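Side-chain contacts in SusD superfamily protein (Bacteroides thetaiotaomicron, PDB 3MCX), which is of unknown function but, as a zinc-binding SusD-family protein of the outer membrane, probably takes part in capturing glycans or related nutrients at the cell surface: residues A[56-61]-A[66-71]; A[96-101]-A[126-131]; A[394-399]-A[403-408]; A[464-467]-A[471-474]. All blocks are in the same frame, centred on the assembly; numbering follows the deposited sequence.

Interaction 1 (A[56-61]-A[66-71]); sequences VQARIT and KRVSPY
Ala58 and Val68 make the apolar part of this contact: Ala58 CB lies 3.9 Å from Val68 CG1. With chi1 at -179°, Val68 sets CG1 opposite its own backbone N, and it is this branch that faces the alanine. Ser69 adds its CB to the same patch, 4.3 Å from Ala58 CB and 4.0 Å from Ile60 O, so the loop backbone as well as the methyl rests on the serine. Tyr72 packs on Ala58 from the short helix, and Cys51 of helix 44-51 touches Val68.

The turn that delivers Val68 is a classic gamma turn. Ser69 N donates to Arg67 O at 2.8 Å, with Val68 between them at phi 76° and psi -54°, and Val68 is also the N-cap of helix 69-72. Across from it, the chain is leaving strand 56-57, which pairs antiparallel with 292-293.

On the polar side no hydrogen bond joins the two segments directly. Thr61 OG1 and Ser69 OG stand 3.9 Å apart, and a water lies 2.6 Å from Ser69 OG while giving only a weak bond to Thr61 OG1. Both hydroxyls have other partners: Glu73 OE2 for Thr61, Lys62 N for Ser69.

Interaction 2 (A[96-101]-A[126-131]); sequences RQTNNL and LVMRGL
Thr98 and Arg129 mark the nearest backbone approach, 6.0 Å from CA to CA, of two nearly antiparallel helix segments whose axes pass 9.1 Å apart at a signed crossing angle of -151°. Thr98 OG1 presses on the aliphatic stem of Arg129, 3.3 Å from both its CB and its CG, while its hydrogen bond goes back to Ile95 O on its own helix. The threonine methyl CG2 meets CB of Met128, a selenomethionine, at 4.1 Å. Beyond the stem, a bend at chi3 (68°) turns the Arg129 guanidinium toward Asn99: NH1 donates to Asn99 OD1 at 2.7 Å, with 152° at the hydrogen. OD1 sits at the guanidinium edge, near its plane, and takes the donor almost along the C=O axis. Asn99 ND2 bonds Glu157 O, which fixes the flip of the amide, and Arg129 NE forms a salt bridge with Asp182. A leucine in place of Arg129 would probably leave Asn99 OD1 without this donor and Asp182 without its charge mate. In the helical scaffold, consistent with the TPR-like build of the family, helix 21-36 covers Thr98 and Met128 through Ile31, and helix 172-186 brings Asp182 and Gln178 against Arg129.

Interaction 3 (A[394-399]-A[403-408]); sequences QQVSTE and LDRILK
Gln394 and Arg405 meet beside a zinc site, where the loop after helix 374-385 runs past the first turns of helix 403-414. Asp391 and Ser393 hold the zinc ion, and the side chain of Gln394 comes to about 6 Å from it. Gln394 is a second-shell residue: its NE2 bonds Asp391 OD2, and the carbonyl end of the same amide is thereby presented to the helix. Arg405 NH2 reaches Gln394 OE1 at 3.3 Å, a weak hydrogen bond with only 127° at the hydrogen, and the amide and guanidinium planes stand 57° apart. A water makes the firmer link. It lies at the guanidinium edge, in its plane, accepts from Arg405 NE at 2.7 Å and donates to the backbone oxygen Gln394 O, also at 2.7 Å. The first torsion of Arg405 (chi1 -170°) carries its CG out to Val396 CG1, 3.8 Å away, and the bend at chi2 beyond it turns the guanidinium toward Gln394. Ile385 of helix 374-385 touches both Gln394 and Arg405. The charge of Arg405 is met chiefly within its own helix, by a salt bridge from NH1 to Glu409. With a methionine in its place, Glu409 would probably lose its counter-charge and the bridging water its donor on the helix. The chemistry thus divides the guanidinium: one nitrogen answers a carboxylate, another a water, and the third gives weak polar support to the amide that holds a zinc ligand.

Interaction 4 (A[464-467]-A[471-474]); sequences SEID and NIQQ
Glu465 opens the contact with its backbone: Glu465 O lies 4.4 Å from Ile472 CB, a loose touch. Its carboxylate is occupied outside the two segments, with OE2 bonded to Trp88 NE1 and to a glycerol that probably came from the crystallisation liquor.

Ile466, the next residue, carries most of the contact. Its chi1 (-57°) and chi2 (-58°) together swing CD1 over the backbone of the returning chain. There the methyl lies 3.6 Å from Ile472 O and 3.8 Å from Gln474 N, so it rests on peptide groups as much as on side chains. The apolar pairing proper is between methyls, Ile466 CD1 to Ile472 CG2 at 4.0 Å. On another side Gln474 comes across Ile466 at about a right angle: a bend at chi2 (49°) folds its amide back, and NE2 stands 3.7 Å from Ile466 CG1. The oxygen of that amide is taken by Ile461 N, just ahead of the helix. A water lies between the two carbonyl oxygens, 2.9 Å from Ile466 O and the same from Ile472 O, with more acceptors around it than it has protons to give.

The short helix 463-468 and the loop that follows it double back on each other at the protein surface near the C-terminus. Ile472 turns inward onto Ile461, Arg169 bonds Gln473 O, and Trp88 ties the helix to helix 81-106.

Overall arrangement
Interactions 1 and 2 are buried, interaction 3 is partly so, and interaction 4 lies at the surface. Interaction 2 alone joins two long helices, with a charged group bonded in the interior; the others fold nearby stretches of chain together around short helices or helix starts. A water lies between the segments in interactions 1, 3 and 4, firmly bonded on both sides only in interaction 3, whereas interaction 2 has a direct, strong hydrogen bond. Interactions 2 and 4 are the nearest pair, about 7 Å between closest atoms, and helix 81-106, part of interaction 2, also sends Trp88 to the helix of interaction 4. Interaction 3, beside a bound zinc ion, lies across the chain's centre from both.

Interaction 1 (A[56-61]-A[66-71])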
loop_
_atom_site.group_PDB
_atom_site.type_symbol
_atom_site.label_atom_id
_atom_site.label_comp_id
_atom_site.label_asym_id
_atom_site.label_seq_id
_atom_site.Cartn_x
_atom_site.Cartn_y
_atom_site.Cartn_z
ATOM N N VAL A 56 2.006 13.565 -2.473
ATOM C CA VAL A 56 1.927 13.162 -3.880
ATOM C C VAL A 56 0.591 13.682 -4.369
ATOM O O VAL A 56 -0.459 13.411 -3.762
ATOM C CB VAL A 56 2.047 11.653 -4.069
ATOM C CG1 VAL A 56 1.846 11.318 -5.539
ATOM C CG2 VAL A 56 3.391 11.104 -3.562
ATOM N N GLN A 57 0.610 14.459 -5.443
ATOM C CA GLN A 57 -0.601 15.081 -5.978
ATOM C C GLN A 57 -0.801 14.700 -7.439
ATOM O O GLN A 57 0.124 14.267 -8.116
ATOM C CB GLN A 57 -0.520 16.613 -5.860
ATOM C CG GLN A 57 0.689 17.221 -6.530
ATOM C CD GLN A 57 0.609 18.713 -6.604
ATOM O OE1 GLN A 57 1.051 19.463 -5.714
ATOM N NE2 GLN A 57 -0.001 19.192 -7.681
ATOM N N ALA A 58 -2.017 14.887 -7.945
ATOM C CA ALA A 58 -2.188 14.880 -9.400
ATOM C C ALA A 58 -1.386 16.008 -10.015
ATOM O O ALA A 58 -1.282 17.110 -9.450
ATOM C CB ALA A 58 -3.697 15.024 -9.779
ATOM N N ARG A 59 -0.898 15.753 -11.225
ATOM C CA ARG A 59 -0.316 16.798 -12.038
ATOM C C ARG A 59 -1.364 17.709 -12.707
ATOM O O ARG A 59 -1.153 18.912 -12.881
ATOM C CB ARG A 59 0.623 16.195 -13.089
ATOM C CG ARG A 59 1.285 17.183 -14.039
ATOM C CD ARG A 59 2.196 16.536 -15.092
ATOM N NE ARG A 59 1.462 15.538 -15.905
ATOM C CZ ARG A 59 0.655 15.827 -16.925
ATOM N NH1 ARG A 59 0.507 17.064 -17.371
ATOM N NH2 ARG A 59 0.001 14.829 -17.517
ATOM N N ILE A 60 -2.458 17.068 -13.145
ATOM C CA ILE A 60 -3.497 17.691 -13.903
ATOM C C ILE A 60 -4.838 17.027 -13.530
ATOM O O ILE A 60 -4.911 15.808 -13.327
ATOM C CB ILE A 60 -3.172 17.617 -15.437
ATOM C CG1 ILE A 60 -4.015 18.589 -16.229
ATOM C CG2 ILE A 60 -3.232 16.210 -15.958
ATOM C CD1 ILE A 60 -3.502 18.781 -17.679
ATOM N N THR A 61 -5.896 17.836 -13.539
ATOM C CA THR A 61 -7.213 17.261 -13.324
ATOM C C THR A 61 -7.666 16.591 -14.620
ATOM O O THR A 61 -7.478 17.125 -15.715
ATOM C CB THR A 61 -8.230 18.311 -12.835
ATOM O OG1 THR A 61 -9.389 17.617 -12.336
ATOM C CG2 THR A 61 -8.643 19.347 -13.913
ATOM N N LYS A 66 -11.159 8.896 -14.850
ATOM C CA LYS A 66 -9.789 9.022 -15.338
ATOM C C LYS A 66 -8.832 8.988 -14.149
ATOM O O LYS A 66 -9.252 9.024 -12.986
ATOM C CB LYS A 66 -9.651 10.279 -16.210
ATOM C CG LYS A 66 -10.496 10.241 -17.499
ATOM C CD LYS A 66 -9.913 9.317 -18.584
ATOM C CE LYS A 66 -10.805 9.193 -19.816
ATOM N NZ LYS A 66 -11.857 8.168 -19.568
ATOM N N ARG A 67 -7.546 8.888 -14.420
ATOM C CA ARG A 67 -6.612 8.482 -13.382
ATOM C C ARG A 67 -6.250 9.588 -12.399
ATOM O O ARG A 67 -6.080 10.771 -12.767
ATOM C CB ARG A 67 -5.342 7.868 -13.973
ATOM C CG ARG A 67 -4.377 8.826 -14.633
ATOM C CD ARG A 67 -3.143 8.068 -15.244
ATOM N NE ARG A 67 -3.578 7.368 -16.438
ATOM C CZ ARG A 67 -3.594 7.843 -17.671
ATOM N NH1 ARG A 67 -3.005 9.008 -17.976
ATOM N NH2 ARG A 67 -4.167 7.147 -18.635
ATOM N N VAL A 68 -6.188 9.164 -11.141
ATOM C CA VAL A 68 -5.642 9.902 -10.001
ATOM C C VAL A 68 -6.540 11.023 -9.469
ATOM O O VAL A 68 -6.884 11.067 -8.257
ATOM C CB VAL A 68 -4.213 10.450 -10.239
ATOM C CG1 VAL A 68 -3.709 11.186 -8.962
ATOM C CG2 VAL A 68 -3.223 9.324 -10.605
ATOM N N SER A 69 -6.940 11.929 -10.331
ATOM C CA SER A 69 -7.582 13.138 -9.858
ATOM C C SER A 69 -8.877 12.923 -9.050
ATOM O O SER A 69 -9.107 13.676 -8.107
ATOM C CB SER A 69 -7.725 14.215 -10.949
ATOM O OG SER A 69 -8.572 13.838 -12.017
ATOM N N PRO A 70 -9.742 11.965 -9.412
ATOM C CA PRO A 70 -10.938 11.816 -8.584
ATOM C C PRO A 70 -10.653 11.383 -7.154
ATOM O O PRO A 70 -11.430 11.724 -6.253
ATOM C CB PRO A 70 -11.733 10.742 -9.335
ATOM C CG PRO A 70 -11.272 10.873 -10.795
ATOM C CD PRO A 70 -9.811 11.123 -10.630
ATOM N N TYR A 71 -9.591 10.603 -6.934
ATOM C CA TYR A 71 -9.126 10.292 -5.585
ATOM C C TYR A 71 -8.549 11.540 -4.897
ATOM O O TYR A 71 -8.934 11.912 -3.775
ATOM C CB TYR A 71 -8.063 9.235 -5.619
ATOM C CG TYR A 71 -8.484 7.848 -6.058
ATOM C CD1 TYR A 71 -9.704 7.296 -5.742
ATOM C CD2 TYR A 71 -7.580 7.040 -6.702
ATOM C CE1 TYR A 71 -10.020 5.972 -6.103
ATOM C CE2 TYR A 71 -7.885 5.708 -7.071
ATOM C CZ TYR A 71 -9.084 5.186 -6.759
ATOM O OH TYR A 71 -9.349 3.905 -7.146
HETATM O O HOH W 1 -10.974 14.693 -11.408
#

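Interaction 2 (A[96-101]-A[126-131])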
loop_
_atom_site.group_PDB
_atom_site.type_symbol
_atom_site.label_atom_id
_atom_site.label_comp_id
_atom_site.label_asym_id
_atom_site.label_seq_id
_atom_site.Cartn_x
_atom_site.Cartn_y
_atom_site.Cartn_z
ATOM N N ARG A 96 -12.319 -14.491 -4.452
ATOM C CA ARG A 96 -13.028 -15.660 -4.956
ATOM C C ARG A 96 -12.074 -16.769 -5.390
ATOM O O ARG A 96 -12.298 -17.923 -5.100
ATOM C CB ARG A 96 -14.022 -15.256 -6.032
ATOM C CG ARG A 96 -15.133 -14.388 -5.444
ATOM C CD ARG A 96 -16.207 -13.976 -6.424
ATOM N NE ARG A 96 -15.790 -13.798 -7.807
ATOM C CZ ARG A 96 -15.811 -12.615 -8.390
ATOM N NH1 ARG A 96 -16.228 -11.594 -7.677
ATOM N NH2 ARG A 96 -15.444 -12.466 -9.614
ATOM N N GLN A 97 -11.014 -16.404 -6.074
ATOM C CA GLN A 97 -10.025 -17.393 -6.475
ATOM C C GLN A 97 -9.326 -18.032 -5.274
ATOM O O GLN A 97 -9.094 -19.234 -5.262
ATOM C CB GLN A 97 -9.017 -16.786 -7.447
ATOM C CG GLN A 97 -9.666 -16.432 -8.797
ATOM C CD GLN A 97 -8.657 -16.088 -9.879
ATOM O OE1 GLN A 97 -7.452 -16.180 -9.679
ATOM N NE2 GLN A 97 -9.172 -15.695 -11.049
ATOM N N THR A 98 -8.986 -17.234 -4.263
ATOM C CA THR A 98 -8.425 -17.803 -3.040
ATOM C C THR A 98 -9.395 -18.792 -2.385
ATOM O O THR A 98 -8.979 -19.871 -1.927
ATOM C CB THR A 98 -7.937 -16.799 -1.975
ATOM O OG1 THR A 98 -9.023 -16.029 -1.399
ATOM C CG2 THR A 98 -6.859 -15.858 -2.531
ATOM N N ASN A 99 -10.686 -18.455 -2.369
ATOM C CA ASN A 99 -11.663 -19.341 -1.770
ATOM C C ASN A 99 -11.815 -20.644 -2.534
ATOM O O ASN A 99 -11.913 -21.732 -1.959
ATOM C CB ASN A 99 -13.009 -18.612 -1.638
ATOM C CG ASN A 99 -13.008 -17.649 -0.466
ATOM O OD1 ASN A 99 -12.389 -17.940 0.547
ATOM N ND2 ASN A 99 -13.732 -16.539 -0.578
ATOM N N ASN A 100 -11.820 -20.561 -3.871
ATOM C CA ASN A 100 -11.883 -21.746 -4.701
ATOM C C ASN A 100 -10.673 -22.689 -4.495
ATOM O O ASN A 100 -10.823 -23.886 -4.378
ATOM C CB ASN A 100 -11.998 -21.348 -6.179
ATOM C CG ASN A 100 -13.359 -20.709 -6.507
ATOM O OD1 ASN A 100 -14.296 -20.730 -5.686
ATOM N ND2 ASN A 100 -13.467 -20.128 -7.709
ATOM N N LEU A 101 -9.490 -22.072 -4.401
ATOM C CA LEU A 101 -8.262 -22.837 -4.214
ATOM C C LEU A 101 -8.217 -23.489 -2.826
ATOM O O LEU A 101 -7.919 -24.661 -2.724
ATOM C CB LEU A 101 -7.040 -21.924 -4.448
ATOM C CG LEU A 101 -5.655 -22.572 -4.270
ATOM C CD1 LEU A 101 -5.456 -23.815 -5.106
ATOM C CD2 LEU A 101 -4.593 -21.517 -4.572
ATOM N N LEU A 126 -4.399 -17.970 1.934
ATOM C CA LEU A 126 -5.008 -17.361 3.113
ATOM C C LEU A 126 -4.485 -15.976 3.357
ATOM O O LEU A 126 -5.260 -15.054 3.630
ATOM C CB LEU A 126 -4.804 -18.242 4.368
ATOM C CG LEU A 126 -5.790 -19.406 4.588
ATOM C CD1 LEU A 126 -5.263 -20.337 5.693
ATOM C CD2 LEU A 126 -7.230 -18.853 4.900
ATOM N N VAL A 127 -3.175 -15.784 3.221
ATOM C CA VAL A 127 -2.612 -14.448 3.408
ATOM C C VAL A 127 -3.144 -13.505 2.322
ATOM O O VAL A 127 -3.542 -12.376 2.597
ATOM C CB VAL A 127 -1.062 -14.383 3.460
ATOM C CG1 VAL A 127 -0.621 -12.923 3.728
ATOM C CG2 VAL A 127 -0.518 -15.247 4.530
HETATM N N MSE A 128 -3.183 -13.983 1.079
HETATM C CA MSE A 128 -3.741 -13.164 0.012
HETATM C C MSE A 128 -5.217 -12.846 0.246
HETATM O O MSE A 128 -5.671 -11.755 -0.066
HETATM C CB MSE A 128 -3.537 -13.834 -1.337
HETATM C CG MSE A 128 -3.973 -12.999 -2.510
HETATM SE SE MSE A 128 -3.138 -11.242 -2.655
HETATM C CE MSE A 128 -1.396 -11.632 -1.852
ATOM N N ARG A 129 -5.982 -13.789 0.767
ATOM C CA ARG A 129 -7.399 -13.505 1.085
ATOM C C ARG A 129 -7.516 -12.412 2.155
ATOM O O ARG A 129 -8.326 -11.499 2.052
ATOM C CB ARG A 129 -8.121 -14.758 1.563
ATOM C CG ARG A 129 -9.644 -14.629 1.532
ATOM C CD ARG A 129 -10.358 -15.890 1.887
ATOM N NE ARG A 129 -10.200 -16.284 3.279
ATOM C CZ ARG A 129 -10.640 -17.426 3.775
ATOM N NH1 ARG A 129 -11.249 -18.285 2.992
ATOM N NH2 ARG A 129 -10.487 -17.721 5.074
ATOM N N GLY A 130 -6.717 -12.531 3.193
ATOM C CA GLY A 130 -6.721 -11.536 4.257
ATOM C C GLY A 130 -6.254 -10.178 3.803
ATOM O O GLY A 130 -6.885 -9.137 4.091
ATOM N N LEU A 131 -5.165 -10.169 3.025
ATOM C CA LEU A 131 -4.648 -8.908 2.484
ATOM C C LEU A 131 -5.687 -8.225 1.581
ATOM O O LEU A 131 -5.885 -7.009 1.653
ATOM C CB LEU A 131 -3.380 -9.197 1.702
ATOM C CG LEU A 131 -2.648 -8.022 1.083
ATOM C CD1 LEU A 131 -2.360 -6.951 2.130
ATOM C CD2 LEU A 131 -1.334 -8.550 0.417
#

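Interaction 3 (A[394-399]-A[403-408])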
loop_
_atom_site.group_PDB
_atom_site.type_symbol
_atom_site.label_atom_id
_atom_site.label_comp_id
_atom_site.label_asym_id
_atom_site.label_seq_id
_atom_site.Cartn_x
_atom_site.Cartn_y
_atom_site.Cartn_z
ATOM N N GLN A 394 19.963 14.525 13.779
ATOM C CA GLN A 394 18.614 14.107 13.356
ATOM C C GLN A 394 18.105 12.933 14.149
ATOM O O GLN A 394 16.893 12.729 14.230
ATOM C CB GLN A 394 18.553 13.763 11.861
ATOM C CG GLN A 394 18.882 14.947 10.969
ATOM C CD GLN A 394 17.813 16.027 10.996
ATOM O OE1 GLN A 394 16.633 15.723 11.160
ATOM N NE2 GLN A 394 18.242 17.299 10.878
ATOM N N GLN A 395 19.007 12.128 14.708
ATOM C CA GLN A 395 18.595 11.009 15.542
ATOM C C GLN A 395 17.929 11.512 16.811
ATOM O O GLN A 395 18.267 12.567 17.328
ATOM C CB GLN A 395 19.777 10.099 15.862
ATOM C CG GLN A 395 20.260 9.378 14.606
ATOM C CD GLN A 395 21.440 8.501 14.847
ATOM O OE1 GLN A 395 21.387 7.583 15.685
ATOM N NE2 GLN A 395 22.532 8.751 14.114
ATOM N N VAL A 396 16.958 10.732 17.289
ATOM C CA VAL A 396 16.168 11.129 18.449
ATOM C C VAL A 396 16.695 10.562 19.763
ATOM O O VAL A 396 17.301 9.483 19.812
ATOM C CB VAL A 396 14.689 10.704 18.287
ATOM C CG1 VAL A 396 14.082 11.359 17.051
ATOM C CG2 VAL A 396 14.578 9.174 18.190
ATOM N N SER A 397 16.484 11.347 20.812
ATOM C CA SER A 397 16.590 10.916 22.199
ATOM C C SER A 397 15.172 10.681 22.706
ATOM O O SER A 397 14.218 10.964 22.004
ATOM C CB SER A 397 17.205 12.025 23.051
ATOM O OG SER A 397 16.357 13.173 22.966
ATOM N N THR A 398 15.028 10.226 23.953
ATOM C CA THR A 398 13.683 10.038 24.517
ATOM C C THR A 398 12.873 11.334 24.467
ATOM O O THR A 398 11.685 11.298 24.130
ATOM C CB THR A 398 13.727 9.461 25.956
ATOM O OG1 THR A 398 14.409 8.197 25.912
ATOM C CG2 THR A 398 12.288 9.211 26.482
ATOM N N GLU A 399 13.524 12.471 24.714
ATOM C CA GLU A 399 12.839 13.771 24.674
ATOM C C GLU A 399 12.355 14.184 23.277
ATOM O O GLU A 399 11.317 14.847 23.152
ATOM C CB GLU A 399 13.703 14.883 25.291
ATOM C CG GLU A 399 15.091 15.064 24.689
ATOM N N LEU A 403 5.590 11.415 18.244
ATOM C CA LEU A 403 4.801 10.901 17.140
ATOM C C LEU A 403 5.054 11.691 15.857
ATOM O O LEU A 403 5.230 11.111 14.812
ATOM C CB LEU A 403 3.317 10.920 17.521
ATOM C CG LEU A 403 2.378 10.369 16.459
ATOM C CD1 LEU A 403 2.677 8.892 16.082
ATOM C CD2 LEU A 403 0.883 10.551 16.907
ATOM N N ASP A 404 5.071 13.017 15.934
ATOM C CA ASP A 404 5.274 13.821 14.733
ATOM C C ASP A 404 6.608 13.472 14.099
ATOM O O ASP A 404 6.714 13.395 12.879
ATOM C CB ASP A 404 5.240 15.314 15.059
ATOM C CG ASP A 404 5.328 16.177 13.804
ATOM O OD1 ASP A 404 4.470 16.018 12.912
ATOM O OD2 ASP A 404 6.273 16.982 13.724
ATOM N N ARG A 405 7.638 13.266 14.918
ATOM C CA ARG A 405 8.930 12.892 14.333
ATOM C C ARG A 405 8.908 11.557 13.596
ATOM O O ARG A 405 9.509 11.418 12.520
ATOM C CB ARG A 405 10.023 12.927 15.370
ATOM C CG ARG A 405 11.426 12.794 14.764
ATOM C CD ARG A 405 11.750 13.993 13.880
ATOM N NE ARG A 405 13.047 13.901 13.219
ATOM C CZ ARG A 405 13.292 13.217 12.101
ATOM N NH1 ARG A 405 12.357 12.441 11.531
ATOM N NH2 ARG A 405 14.538 13.236 11.615
ATOM N N ILE A 406 8.175 10.578 14.118
ATOM C CA ILE A 406 8.000 9.312 13.444
ATOM C C ILE A 406 7.225 9.484 12.131
ATOM O O ILE A 406 7.596 8.943 11.077
ATOM C CB ILE A 406 7.250 8.292 14.328
ATOM C CG1 ILE A 406 8.050 7.974 15.595
ATOM C CG2 ILE A 406 6.986 7.018 13.534
ATOM C CD1 ILE A 406 7.210 7.160 16.614
ATOM N N LEU A 407 6.134 10.240 12.203
ATOM C CA LEU A 407 5.286 10.436 11.034
ATOM C C LEU A 407 6.001 11.202 9.914
ATOM O O LEU A 407 5.807 10.872 8.742
ATOM C CB LEU A 407 3.953 11.096 11.460
ATOM C CG LEU A 407 3.104 10.232 12.411
ATOM C CD1 LEU A 407 1.728 10.939 12.636
ATOM C CD2 LEU A 407 2.856 8.810 11.910
ATOM N N LYS A 408 6.805 12.211 10.284
ATOM C CA LYS A 408 7.708 12.838 9.310
ATOM C C LYS A 408 8.648 11.834 8.657
ATOM O O LYS A 408 8.805 11.840 7.437
ATOM C CB LYS A 408 8.537 13.948 9.937
ATOM C CG LYS A 408 7.786 15.255 10.217
ATOM C CD LYS A 408 8.749 16.348 10.671
ATOM C CE LYS A 408 8.138 17.733 10.760
ATOM N NZ LYS A 408 9.168 18.796 11.050
HETATM O O HOH W 2 15.297 14.903 14.389
#

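Interaction 4 (A[464-467]-A[471-474])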
loop_
_atom_site.group_PDB
_atom_site.type_symbol
_atom_site.label_atom_id
_atom_site.label_comp_id
_atom_site.label_asym_id
_atom_site.label_seq_id
_atom_site.Cartn_x
_atom_site.Cartn_y
_atom_site.Cartn_z
ATOM N N SER A 464 -22.917 -0.356 -9.231
ATOM C CA SER A 464 -23.313 -1.693 -9.703
ATOM C C SER A 464 -23.816 -2.532 -8.527
ATOM O O SER A 464 -24.828 -3.223 -8.646
ATOM C CB SER A 464 -22.114 -2.376 -10.359
ATOM O OG SER A 464 -20.955 -2.315 -9.586
ATOM N N GLU A 465 -23.110 -2.465 -7.401
ATOM C CA GLU A 465 -23.572 -3.182 -6.193
ATOM C C GLU A 465 -24.846 -2.646 -5.608
ATOM O O GLU A 465 -25.732 -3.394 -5.192
ATOM C CB GLU A 465 -22.474 -3.182 -5.116
ATOM C CG GLU A 465 -21.243 -3.918 -5.497
ATOM C CD GLU A 465 -21.398 -5.442 -5.519
ATOM O OE1 GLU A 465 -22.322 -6.044 -4.931
ATOM O OE2 GLU A 465 -20.575 -6.017 -6.218
ATOM N N ILE A 466 -24.942 -1.320 -5.525
ATOM C CA ILE A 466 -26.137 -0.687 -4.998
ATOM C C ILE A 466 -27.372 -1.019 -5.820
ATOM O O ILE A 466 -28.433 -1.356 -5.282
ATOM C CB ILE A 466 -25.952 0.866 -4.935
ATOM C CG1 ILE A 466 -24.726 1.255 -4.100
ATOM C CG2 ILE A 466 -27.231 1.539 -4.435
ATOM C CD1 ILE A 466 -24.734 0.744 -2.635
ATOM N N ASP A 467 -27.227 -0.959 -7.135
ATOM C CA ASP A 467 -28.332 -1.241 -8.048
ATOM C C ASP A 467 -28.803 -2.702 -7.934
ATOM O O ASP A 467 -30.030 -2.960 -7.944
ATOM C CB ASP A 467 -27.947 -0.881 -9.501
ATOM C CG ASP A 467 -27.957 0.645 -9.787
ATOM O OD1 ASP A 467 -28.590 1.384 -9.018
ATOM O OD2 ASP A 467 -27.365 1.063 -10.805
ATOM N N ASN A 471 -29.462 -5.095 -0.079
ATOM C CA ASN A 471 -28.867 -5.298 1.252
ATOM C C ASN A 471 -27.551 -4.561 1.435
ATOM O O ASN A 471 -26.997 -4.566 2.525
ATOM C CB ASN A 471 -28.632 -6.803 1.538
ATOM C CG ASN A 471 -29.901 -7.591 1.500
ATOM O OD1 ASN A 471 -30.935 -7.119 1.977
ATOM N ND2 ASN A 471 -29.853 -8.789 0.900
ATOM N N ILE A 472 -27.012 -3.989 0.349
ATOM C CA ILE A 472 -25.756 -3.246 0.419
ATOM C C ILE A 472 -26.065 -1.761 0.566
ATOM O O ILE A 472 -26.685 -1.161 -0.301
ATOM C CB ILE A 472 -24.898 -3.450 -0.840
ATOM C CG1 ILE A 472 -24.594 -4.939 -1.069
ATOM C CG2 ILE A 472 -23.609 -2.622 -0.781
ATOM C CD1 ILE A 472 -23.577 -5.493 -0.148
ATOM N N GLN A 473 -25.683 -1.190 1.696
ATOM C CA GLN A 473 -25.880 0.216 1.954
ATOM C C GLN A 473 -24.723 1.021 1.366
ATOM O O GLN A 473 -23.589 0.606 1.408
ATOM C CB GLN A 473 -25.856 0.466 3.452
ATOM C CG GLN A 473 -26.957 -0.127 4.233
ATOM C CD GLN A 473 -26.919 0.378 5.694
ATOM O OE1 GLN A 473 -26.647 1.569 5.959
ATOM N NE2 GLN A 473 -27.154 -0.525 6.636
ATOM N N GLN A 474 -25.032 2.192 0.834
ATOM C CA GLN A 474 -23.990 3.099 0.365
ATOM C C GLN A 474 -23.390 3.868 1.565
ATOM O O GLN A 474 -24.066 4.096 2.604
ATOM C CB GLN A 474 -24.614 4.101 -0.625
ATOM C CG GLN A 474 -23.675 5.070 -1.337
ATOM C CD GLN A 474 -22.472 4.383 -1.963
ATOM O OE1 GLN A 474 -21.477 4.083 -1.292
ATOM N NE2 GLN A 474 -22.561 4.129 -3.280
HETATM O O HOH W 3 -28.648 -1.048 -2.426
#